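Local coordinates for protein condensin complex subunit 3 (Schizosaccharomyces pombe, PDB 5OQR) that serves as a regulatory subunit of condensin, the complex required to convert interphase chromatin into mitotic-like condensed chromosomes, at residues L490-P493 with A494-H498; Y482-D485 with M486-L490. All coordinates share one frame; numbering follows the deposited sequence.

Interaction 1: L490-P493 with A494-H498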
ATOM      1  N   LEU A 490      -3.742   4.535  44.143  1.00 36.18           N
ATOM      2  CA  LEU A 490      -3.527   5.392  42.982  1.00 35.69           C
ATOM      3  C   LEU A 490      -4.664   5.360  41.967  1.00 32.12           C
ATOM      4  O   LEU A 490      -5.186   6.413  41.589  1.00 34.38           O
ATOM      5  CB  LEU A 490      -2.219   5.003  42.298  1.00 32.64           C
ATOM      6  CG  LEU A 490      -0.981   5.250  43.160  1.00 37.04           C
ATOM      7  CD1 LEU A 490      -0.111   4.020  43.200  1.00 36.47           C
ATOM      8  CD2 LEU A 490      -0.201   6.440  42.638  1.00 45.08           C
ATOM      9  N   ILE A 491      -5.058   4.169  41.516  1.00 37.16           N
ATOM     10  CA  ILE A 491      -5.968   4.068  40.376  1.00 33.02           C
ATOM     11  C   ILE A 491      -7.339   4.635  40.728  1.00 34.65           C
ATOM     12  O   ILE A 491      -7.847   5.534  40.047  1.00 34.52           O
ATOM     13  CB  ILE A 491      -6.063   2.611  39.892  1.00 32.19           C
ATOM     14  CG1 ILE A 491      -4.725   2.181  39.295  1.00 29.94           C
ATOM     15  CG2 ILE A 491      -7.169   2.450  38.848  1.00 32.67           C
ATOM     16  CD1 ILE A 491      -4.575   0.694  39.122  1.00 29.37           C
ATOM     17  N   ILE A 492      -7.969   4.111  41.782  1.00 38.53           N
ATOM     18  CA  ILE A 492      -9.292   4.606  42.166  1.00 37.45           C
ATOM     19  C   ILE A 492      -9.246   6.091  42.497  1.00 40.38           C
ATOM     20  O   ILE A 492     -10.074   6.845  41.960  1.00 45.69           O
ATOM     21  CB  ILE A 492      -9.867   3.761  43.317  1.00 43.73           C
ATOM     22  CG1 ILE A 492      -9.841   2.265  42.981  1.00 39.91           C
ATOM     23  CG2 ILE A 492     -11.295   4.207  43.632  1.00 43.22           C
ATOM     24  CD1 ILE A 492     -10.700   1.861  41.814  1.00 40.96           C
ATOM     25  N   PRO A 493      -8.335   6.580  43.344  1.00 38.62           N
ATOM     26  CA  PRO A 493      -8.238   8.036  43.538  1.00 40.87           C
ATOM     27  C   PRO A 493      -8.103   8.809  42.237  1.00 39.83           C
ATOM     28  O   PRO A 493      -8.678   9.895  42.100  1.00 43.89           O
ATOM     29  CB  PRO A 493      -6.988   8.182  44.417  1.00 47.24           C
ATOM     30  CG  PRO A 493      -6.871   6.886  45.123  1.00 41.53           C
ATOM     31  CD  PRO A 493      -7.376   5.845  44.188  1.00 40.61           C
ATOM     32  N   ALA A 494      -7.356   8.272  41.272  1.00 36.06           N
ATOM     33  CA  ALA A 494      -7.218   8.940  39.983  1.00 33.93           C
ATOM     34  C   ALA A 494      -8.530   8.921  39.212  1.00 34.76           C
ATOM     35  O   ALA A 494      -8.920   9.929  38.615  1.00 43.06           O
ATOM     36  CB  ALA A 494      -6.108   8.276  39.170  1.00 31.63           C
ATOM     37  N   VAL A 495      -9.228   7.784  39.214  1.00 36.86           N
ATOM     38  CA  VAL A 495     -10.492   7.689  38.491  1.00 35.74           C
ATOM     39  C   VAL A 495     -11.510   8.672  39.052  1.00 38.59           C
ATOM     40  O   VAL A 495     -12.379   9.161  38.321  1.00 47.43           O
ATOM     41  CB  VAL A 495     -11.015   6.239  38.531  1.00 38.39           C
ATOM     42  CG1 VAL A 495     -12.480   6.168  38.107  1.00 47.40           C
ATOM     43  CG2 VAL A 495     -10.171   5.353  37.627  1.00 29.93           C
ATOM     44  N   ARG A 496     -11.429   8.980  40.343  1.00 38.54           N
ATOM     45  CA  ARG A 496     -12.360   9.909  40.968  1.00 44.46           C
ATOM     46  C   ARG A 496     -11.868  11.349  40.943  1.00 49.19           C
ATOM     47  O   ARG A 496     -12.596  12.243  41.387  1.00 51.63           O
ATOM     48  CB  ARG A 496     -12.631   9.501  42.418  1.00 53.65           C
ATOM     49  CG  ARG A 496     -13.018   8.044  42.612  1.00 56.90           C
ATOM     50  CD  ARG A 496     -13.879   7.842  43.854  1.00 69.64           C
ATOM     51  NE  ARG A 496     -13.527   8.748  44.947  1.00 87.87           N
ATOM     52  CZ  ARG A 496     -14.069   8.706  46.159  1.00 90.63           C
ATOM     53  NH1 ARG A 496     -14.990   7.797  46.452  1.00 97.33           N
ATOM     54  NH2 ARG A 496     -13.686   9.574  47.087  1.00 92.72           N
ATOM     55  N   SER A 497     -10.662  11.595  40.443  1.00 50.16           N
ATOM     56  CA  SER A 497     -10.116  12.944  40.437  1.00 42.96           C
ATOM     57  C   SER A 497     -10.928  13.856  39.527  1.00 47.96           C
ATOM     58  O   SER A 497     -11.381  13.450  38.455  1.00 50.41           O
ATOM     59  CB  SER A 497      -8.659  12.922  39.977  1.00 38.54           C
ATOM     60  OG  SER A 497      -8.170  14.235  39.783  1.00 42.96           O
ATOM     61  N   HIS A 498     -11.109  15.102  39.965  1.00 52.41           N
ATOM     62  CA  HIS A 498     -11.740  16.114  39.130  1.00 61.27           C
ATOM     63  C   HIS A 498     -10.799  16.665  38.068  1.00 54.14           C
ATOM     64  O   HIS A 498     -11.264  17.337  37.141  1.00 59.44           O
ATOM     65  CB  HIS A 498     -12.257  17.268  39.992  1.00 71.70           C
ATOM     66  CG  HIS A 498     -13.566  16.984  40.659  1.00 74.95           C
ATOM     67  ND1 HIS A 498     -13.657  16.485  41.940  1.00 73.82           N
ATOM     68  CD2 HIS A 498     -14.838  17.129  40.221  1.00 86.25           C
ATOM     69  CE1 HIS A 498     -14.929  16.336  42.263  1.00 82.05           C
ATOM     70  NE2 HIS A 498     -15.667  16.720  41.236  1.00 94.90           N
TER
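Val495 turns CG1 away from its own backbone N (chi1 165°), which leaves CG2 beside that N and aimed back along the helix at Ile491. There CG2 lies 3.4 Å from the Ile491 O and, more loosely, 4.4 Å from the Ile491 CG2, a methyl-to-methyl meeting. Arg496 CG takes the place that CG2 holds in Val495, beside the backbone N (chi1 -50°), and lies against the preceding turn, 3.2 Å from the Ile492 O and 4.3 Å from the Ile492 CG2. Only the start of this long side chain takes part.

Beneath these side chains run three backbone bonds of the helical i to i+4 kind: Ala494 N to Leu490 O at 2.9 Å, Val495 N to Ile491 O at 2.8 Å and Arg496 N to Ile492 O at 3.0 Å. Pro493 has no N-H to bond to the turn before, and the helix kinks there. Ala494 fits its single methyl into the buried face, where Leu463 and Ile502 of the neighbouring helices meet it; Ile491 reaches the same helices through Val466, Cys509 and Leu510. Beyond Val495, Ser497 N bonds to Ala494 O, and Ser497 OG is hydrogen-bonded to the backbone N of Asp499. Across the contact, main-chain bonds alone thus carry the helix past the proline, as no polar side chain bridges the segments to reinforce them.

Interaction 2: Y482-D485 with M486-L490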
ATOM      1  N   TYR A 482      -0.354  -6.594  45.532  1.00 45.75           N
ATOM      2  CA  TYR A 482       0.153  -5.467  44.762  1.00 41.04           C
ATOM      3  C   TYR A 482      -0.975  -4.769  44.013  1.00 46.12           C
ATOM      4  O   TYR A 482      -1.018  -3.537  43.951  1.00 41.48           O
ATOM      5  CB  TYR A 482       1.248  -5.944  43.809  1.00 44.09           C
ATOM      6  CG  TYR A 482       2.483  -6.435  44.532  1.00 46.12           C
ATOM      7  CD1 TYR A 482       3.068  -5.676  45.536  1.00 51.84           C
ATOM      8  CD2 TYR A 482       3.052  -7.664  44.227  1.00 50.59           C
ATOM      9  CE1 TYR A 482       4.191  -6.116  46.208  1.00 54.56           C
ATOM     10  CE2 TYR A 482       4.176  -8.115  44.895  1.00 57.59           C
ATOM     11  CZ  TYR A 482       4.740  -7.337  45.884  1.00 54.96           C
ATOM     12  OH  TYR A 482       5.859  -7.782  46.552  1.00 53.36           O
ATOM     13  N   MET A 483      -1.923  -5.537  43.475  1.00 37.35           N
ATOM     14  CA  MET A 483      -3.049  -4.936  42.766  1.00 39.93           C
ATOM     15  C   MET A 483      -3.935  -4.137  43.708  1.00 38.51           C
ATOM     16  O   MET A 483      -4.221  -2.962  43.457  1.00 41.06           O
ATOM     17  CB  MET A 483      -3.868  -6.018  42.075  1.00 49.77           C
ATOM     18  CG  MET A 483      -3.137  -6.677  40.951  1.00 53.88           C
ATOM     19  SD  MET A 483      -3.898  -8.214  40.437  1.00 57.15           S
ATOM     20  CE  MET A 483      -2.755  -8.631  39.144  1.00 64.88           C
ATOM     21  N   VAL A 484      -4.404  -4.768  44.786  1.00 35.63           N
ATOM     22  CA  VAL A 484      -5.275  -4.067  45.724  1.00 40.90           C
ATOM     23  C   VAL A 484      -4.600  -2.795  46.205  1.00 40.48           C
ATOM     24  O   VAL A 484      -5.264  -1.784  46.458  1.00 40.30           O
ATOM     25  CB  VAL A 484      -5.657  -4.988  46.903  1.00 47.78           C
ATOM     26  CG1 VAL A 484      -6.633  -4.283  47.829  1.00 51.14           C
ATOM     27  CG2 VAL A 484      -6.272  -6.285  46.401  1.00 58.82           C
ATOM     28  N   ASP A 485      -3.272  -2.817  46.324  1.00 40.79           N
ATOM     29  CA  ASP A 485      -2.533  -1.627  46.724  1.00 40.77           C
ATOM     30  C   ASP A 485      -2.613  -0.549  45.649  1.00 39.44           C
ATOM     31  O   ASP A 485      -3.057   0.574  45.914  1.00 38.16           O
ATOM     32  CB  ASP A 485      -1.076  -1.994  47.013  1.00 49.35           C
ATOM     33  CG  ASP A 485      -0.331  -0.892  47.740  1.00 53.15           C
ATOM     34  OD1 ASP A 485       0.903  -0.806  47.588  1.00 51.63           O
ATOM     35  OD2 ASP A 485      -0.981  -0.109  48.465  1.00 61.02           O
ATOM     36  N   MET A 486      -2.183  -0.872  44.428  1.00 40.30           N
ATOM     37  CA  MET A 486      -2.233   0.108  43.346  1.00 34.04           C
ATOM     38  C   MET A 486      -3.650   0.630  43.142  1.00 31.01           C
ATOM     39  O   MET A 486      -3.845   1.814  42.843  1.00 31.67           O
ATOM     40  CB  MET A 486      -1.705  -0.505  42.048  1.00 39.37           C
ATOM     41  CG  MET A 486      -0.313  -1.117  42.149  1.00 48.66           C
ATOM     42  SD  MET A 486       0.847  -0.105  43.072  1.00 45.60           S
ATOM     43  CE  MET A 486       0.986   1.262  41.958  1.00 38.51           C
ATOM     44  N   LEU A 487      -4.651  -0.234  43.299  1.00 33.01           N
ATOM     45  CA  LEU A 487      -6.035   0.202  43.156  1.00 34.84           C
ATOM     46  C   LEU A 487      -6.401   1.216  44.232  1.00 38.00           C
ATOM     47  O   LEU A 487      -6.863   2.323  43.933  1.00 39.43           O
ATOM     48  CB  LEU A 487      -6.971  -1.007  43.210  1.00 39.08           C
ATOM     49  CG  LEU A 487      -7.042  -1.901  41.970  1.00 33.86           C
ATOM     50  CD1 LEU A 487      -7.866  -3.136  42.270  1.00 30.35           C
ATOM     51  CD2 LEU A 487      -7.630  -1.158  40.782  1.00 36.50           C
ATOM     52  N   LYS A 488      -6.201   0.854  45.501  1.00 39.38           N
ATOM     53  CA  LYS A 488      -6.599   1.735  46.594  1.00 41.42           C
ATOM     54  C   LYS A 488      -5.774   3.013  46.612  1.00 40.02           C
ATOM     55  O   LYS A 488      -6.305   4.097  46.875  1.00 40.93           O
ATOM     56  CB  LYS A 488      -6.468   1.009  47.935  1.00 47.09           C
ATOM     57  CG  LYS A 488      -7.470  -0.114  48.134  1.00 64.53           C
ATOM     58  CD  LYS A 488      -7.627  -0.485  49.605  1.00 79.06           C
ATOM     59  CE  LYS A 488      -6.431  -1.257  50.139  1.00 82.42           C
ATOM     60  NZ  LYS A 488      -6.853  -2.290  51.127  1.00 83.24           N
ATOM     61  N   THR A 489      -4.475   2.910  46.332  1.00 42.57           N
ATOM     62  CA  THR A 489      -3.583   4.043  46.544  1.00 36.80           C
ATOM     63  C   THR A 489      -3.581   5.018  45.374  1.00 35.04           C
ATOM     64  O   THR A 489      -3.433   6.225  45.589  1.00 40.96           O
ATOM     65  CB  THR A 489      -2.161   3.545  46.805  1.00 42.98           C
ATOM     66  OG1 THR A 489      -2.182   2.555  47.842  1.00 48.12           O
ATOM     67  CG2 THR A 489      -1.260   4.693  47.235  1.00 53.94           C
ATOM     68  N   LEU A 490      -3.742   4.535  44.143  1.00 36.18           N
ATOM     69  CA  LEU A 490      -3.527   5.392  42.982  1.00 35.69           C
ATOM     70  C   LEU A 490      -4.664   5.360  41.967  1.00 32.12           C
ATOM     71  O   LEU A 490      -5.186   6.413  41.589  1.00 34.38           O
ATOM     72  CB  LEU A 490      -2.219   5.003  42.298  1.00 32.64           C
ATOM     73  CG  LEU A 490      -0.981   5.250  43.160  1.00 37.04           C
ATOM     74  CD1 LEU A 490      -0.111   4.020  43.200  1.00 36.47           C
ATOM     75  CD2 LEU A 490      -0.201   6.440  42.638  1.00 45.08           C
TER
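Asp485 and Thr489, one turn apart, supply the polar side-chain part of this contact, and their backbones are joined as well. Thr489 N bonds to Asp485 O at 2.8 Å. Asp485 swings CG opposite its own N (chi1 -167°), which carries OD2 forward along the helix, while Thr489 holds its hydroxyl beside the backbone N (chi1 -51°). OG1 of Thr489 thereby comes to 2.9 Å from Asp485 O and 3.0 Å from Asp485 OD2, facing both oxygens.

Three more backbone bonds of the i to i+4 kind complete the set: Met486 N to Tyr482 O, Leu487 N to Met483 O and Lys488 N to Val484 O. The first is almost straight at its hydrogen, at 176°.

Apolar contact is modest. The aliphatic length of Lys488 follows alongside Val484, CE of Lys488 nearest CG1 of Val484 at 3.8 Å. Bends at chi2 and chi3 turn the Met486 side chain toward Val424, Ile427, Val466 and Phe470. An exposed edge bearing Val484 and Lys488, beside a buried face that carries Met483 and Met486 onto neighbouring helices, is the amphipathic pattern expected of a HEAT-repeat helix; both segments fall in HEAT 7.

Both contacts lie on helix 480-495, all four segments fall in HEAT 7, and the two contacts share Leu490. Each combines a buried face with exposed residues, so neither is wholly core or wholly surface. The two inner faces meet helix 457-471; interaction 1 also leans on helix 500-514, and both reach helix 416-434. Their chemistry differs: interaction 2 adds a hydroxyl and a carboxylate to the helical bonding, whereas interaction 1, toward the C-terminal part of the helix, relies on main-chain bonds and aliphatic carbons. The pi-type turn at 487-490 of interaction 2 hands on to interaction 1 through probable hydrogen bonds from Ile491 N to Met486 O and from Ile492 N to Leu487 O.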